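Local coordinates for ATP:cob(I)alamin adenosyltransferase, putative (PDB 2ZHY), which probably transfers the adenosyl group of ATP to cob(I)alamin, forming adenosylcobalamin and releasing triphosphate, and works as a homotrimer, at residues Val127-Glu132 with Arg154-Leu159. Sequence-based numbering, arbitrary orientation.
Sequences VCRRAE and RLSDLL
Arg129 reaches across Ser156 to Asp157, spanning two neighbouring helices of the helical bundle of the PduO-type adenosyltransferase fold. Segments 127-132 and 154-159, on helices 116-139 and 146-169, run antiparallel at 171°, their axes 9.0 Å apart at closest approach, with Cys128 level with Ser156. From CB, the Arg129 chain leaves beside its backbone N and bends at chi2 (-62°), which turns it toward the other helix. Arg129 CG and then CD pass Ser156 OG, with Arg129 CD 3.3 Å from Ser156 OG. Arg129 NE next lies 3.2 Å from Ser156 CB, and this serine methylene sits over one face of the guanidinium, offset toward its rim. The two tips then part. Arg129 NH1 turns back to its own helix and donates a hydrogen bond, within a salt bridge, to Glu132 OE1 (2.7 Å), almost exactly in the guanidinium plane and on the syn lone pair of that oxygen, the side of OE2. Arg129 NH2 makes a longer salt bridge, 3.3 Å, to Asp157 OD1; the guanidinium and carboxylate planes stand 78° apart. This three-residue network belongs to the active site: Arg129 and Glu132 bind ATP, and Asp157 binds magnesium. Lys28 and Arg11 of the second subunit pair with Glu132 OE2 and Asp157 OD2, placing the site at a subunit interface. Ser156 OG is hydrogen-bonded to Val152 O one turn back in its helix. Deeper between the helices, Cys128 SG packs against Leu155 CG at 3.8 Å, while Leu159 CD1 meets Cys128 CB at 3.9 Å.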
loop_
_atom_site.group_PDB
_atom_site.type_symbol
_atom_site.label_atom_id
_atom_site.label_comp_id
_atom_site.label_asym_id
_atom_site.label_seq_id
_atom_site.Cartn_x
_atom_site.Cartn_y
_atom_site.Cartn_z
ATOM N N VAL B 127 4.784 -0.898 -4.450
ATOM C CA VAL B 127 3.384 -1.215 -4.672
ATOM C C VAL B 127 3.223 -1.673 -6.118
ATOM O O VAL B 127 2.371 -2.512 -6.424
ATOM C CB VAL B 127 2.480 0.002 -4.411
ATOM C CG1 VAL B 127 1.025 -0.362 -4.699
ATOM C CG2 VAL B 127 2.627 0.449 -2.953
ATOM N N CYS B 128 4.052 -1.119 -7.001
ATOM C CA CYS B 128 4.012 -1.495 -8.410
ATOM C C CYS B 128 4.434 -2.958 -8.522
ATOM O O CYS B 128 3.808 -3.738 -9.236
ATOM C CB CYS B 128 4.948 -0.613 -9.238
ATOM S SG CYS B 128 4.830 -0.911 -11.037
ATOM N N ARG B 129 5.495 -3.328 -7.807
ATOM C CA ARG B 129 5.973 -4.706 -7.810
ATOM C C ARG B 129 4.893 -5.622 -7.238
ATOM O O ARG B 129 4.710 -6.744 -7.700
ATOM C CB ARG B 129 7.255 -4.829 -6.979
ATOM C CG ARG B 129 8.500 -4.275 -7.660
ATOM C CD ARG B 129 8.797 -5.044 -8.936
ATOM N NE ARG B 129 10.063 -4.646 -9.550
ATOM C CZ ARG B 129 10.430 -4.970 -10.788
ATOM N NH1 ARG B 129 9.630 -5.706 -11.554
ATOM N NH2 ARG B 129 11.595 -4.545 -11.269
ATOM N N ARG B 130 4.183 -5.140 -6.224
ATOM C CA ARG B 130 3.104 -5.910 -5.618
ATOM C C ARG B 130 1.999 -6.156 -6.652
ATOM O O ARG B 130 1.442 -7.252 -6.737
ATOM C CB ARG B 130 2.530 -5.156 -4.414
ATOM C CG ARG B 130 1.278 -5.785 -3.830
ATOM C CD ARG B 130 1.285 -5.711 -2.302
ATOM N NE ARG B 130 1.333 -4.341 -1.785
ATOM C CZ ARG B 130 0.310 -3.489 -1.794
ATOM N NH1 ARG B 130 -0.867 -3.846 -2.304
ATOM N NH2 ARG B 130 0.454 -2.286 -1.255
ATOM N N ALA B 131 1.682 -5.134 -7.438
ATOM C CA ALA B 131 0.646 -5.269 -8.459
ATOM C C ALA B 131 1.124 -6.262 -9.517
ATOM O O ALA B 131 0.333 -7.030 -10.065
ATOM C CB ALA B 131 0.357 -3.912 -9.099
ATOM N N GLU B 132 2.423 -6.239 -9.804
ATOM C CA GLU B 132 2.980 -7.154 -10.795
ATOM C C GLU B 132 2.823 -8.599 -10.329
ATOM O O GLU B 132 2.527 -9.478 -11.133
ATOM C CB GLU B 132 4.457 -6.848 -11.055
ATOM C CG GLU B 132 5.145 -7.876 -11.965
ATOM C CD GLU B 132 6.577 -7.496 -12.315
ATOM O OE1 GLU B 132 7.276 -6.948 -11.439
ATOM O OE2 GLU B 132 7.005 -7.753 -13.463
ATOM N N ARG B 154 8.277 -2.652 -16.325
ATOM C CA ARG B 154 9.086 -1.492 -16.689
ATOM C C ARG B 154 8.824 -0.309 -15.767
ATOM O O ARG B 154 9.749 0.425 -15.422
ATOM C CB ARG B 154 8.811 -1.081 -18.139
ATOM C CG ARG B 154 9.412 -2.023 -19.173
ATOM C CD ARG B 154 8.882 -1.749 -20.573
ATOM N NE ARG B 154 9.483 -2.662 -21.538
ATOM C CZ ARG B 154 9.335 -3.982 -21.503
ATOM N NH1 ARG B 154 8.597 -4.541 -20.553
ATOM N NH2 ARG B 154 9.945 -4.743 -22.405
ATOM N N LEU B 155 7.567 -0.124 -15.371
ATOM C CA LEU B 155 7.205 0.980 -14.486
ATOM C C LEU B 155 7.940 0.880 -13.146
ATOM O O LEU B 155 8.367 1.895 -12.596
ATOM C CB LEU B 155 5.689 1.007 -14.257
ATOM C CG LEU B 155 5.124 2.090 -13.325
ATOM C CD1 LEU B 155 5.618 3.459 -13.767
ATOM C CD2 LEU B 155 3.592 2.040 -13.339
ATOM N N SER B 156 8.082 -0.337 -12.620
ATOM C CA SER B 156 8.792 -0.536 -11.360
ATOM C C SER B 156 10.194 0.058 -11.497
ATOM O O SER B 156 10.646 0.810 -10.642
ATOM C CB SER B 156 8.906 -2.030 -11.022
ATOM O OG SER B 156 7.634 -2.604 -10.782
ATOM N N ASP B 157 10.881 -0.284 -12.582
ATOM C CA ASP B 157 12.228 0.232 -12.810
ATOM C C ASP B 157 12.247 1.739 -13.030
ATOM O O ASP B 157 13.203 2.414 -12.639
ATOM C CB ASP B 157 12.874 -0.464 -14.011
ATOM C CG ASP B 157 13.169 -1.924 -13.743
ATOM O OD1 ASP B 157 13.572 -2.247 -12.604
ATOM O OD2 ASP B 157 13.009 -2.745 -14.668
ATOM N N LEU B 158 11.197 2.268 -13.655
ATOM C CA LEU B 158 11.112 3.698 -13.923
ATOM C C LEU B 158 10.886 4.477 -12.627
ATOM O O LEU B 158 11.428 5.562 -12.448
ATOM C CB LEU B 158 9.988 3.991 -14.927
ATOM C CG LEU B 158 9.797 5.460 -15.321
ATOM C CD1 LEU B 158 11.119 6.025 -15.854
ATOM C CD2 LEU B 158 8.681 5.575 -16.368
ATOM N N LEU B 159 10.090 3.920 -11.719
ATOM C CA LEU B 159 9.838 4.584 -10.439
ATOM C C LEU B 159 11.137 4.616 -9.619
ATOM O O LEU B 159 11.402 5.571 -8.887
ATOM C CB LEU B 159 8.718 3.853 -9.685
ATOM C CG LEU B 159 7.346 4.053 -10.341
ATOM C CD1 LEU B 159 6.340 3.030 -9.829
ATOM C CD2 LEU B 159 6.873 5.491 -10.068
#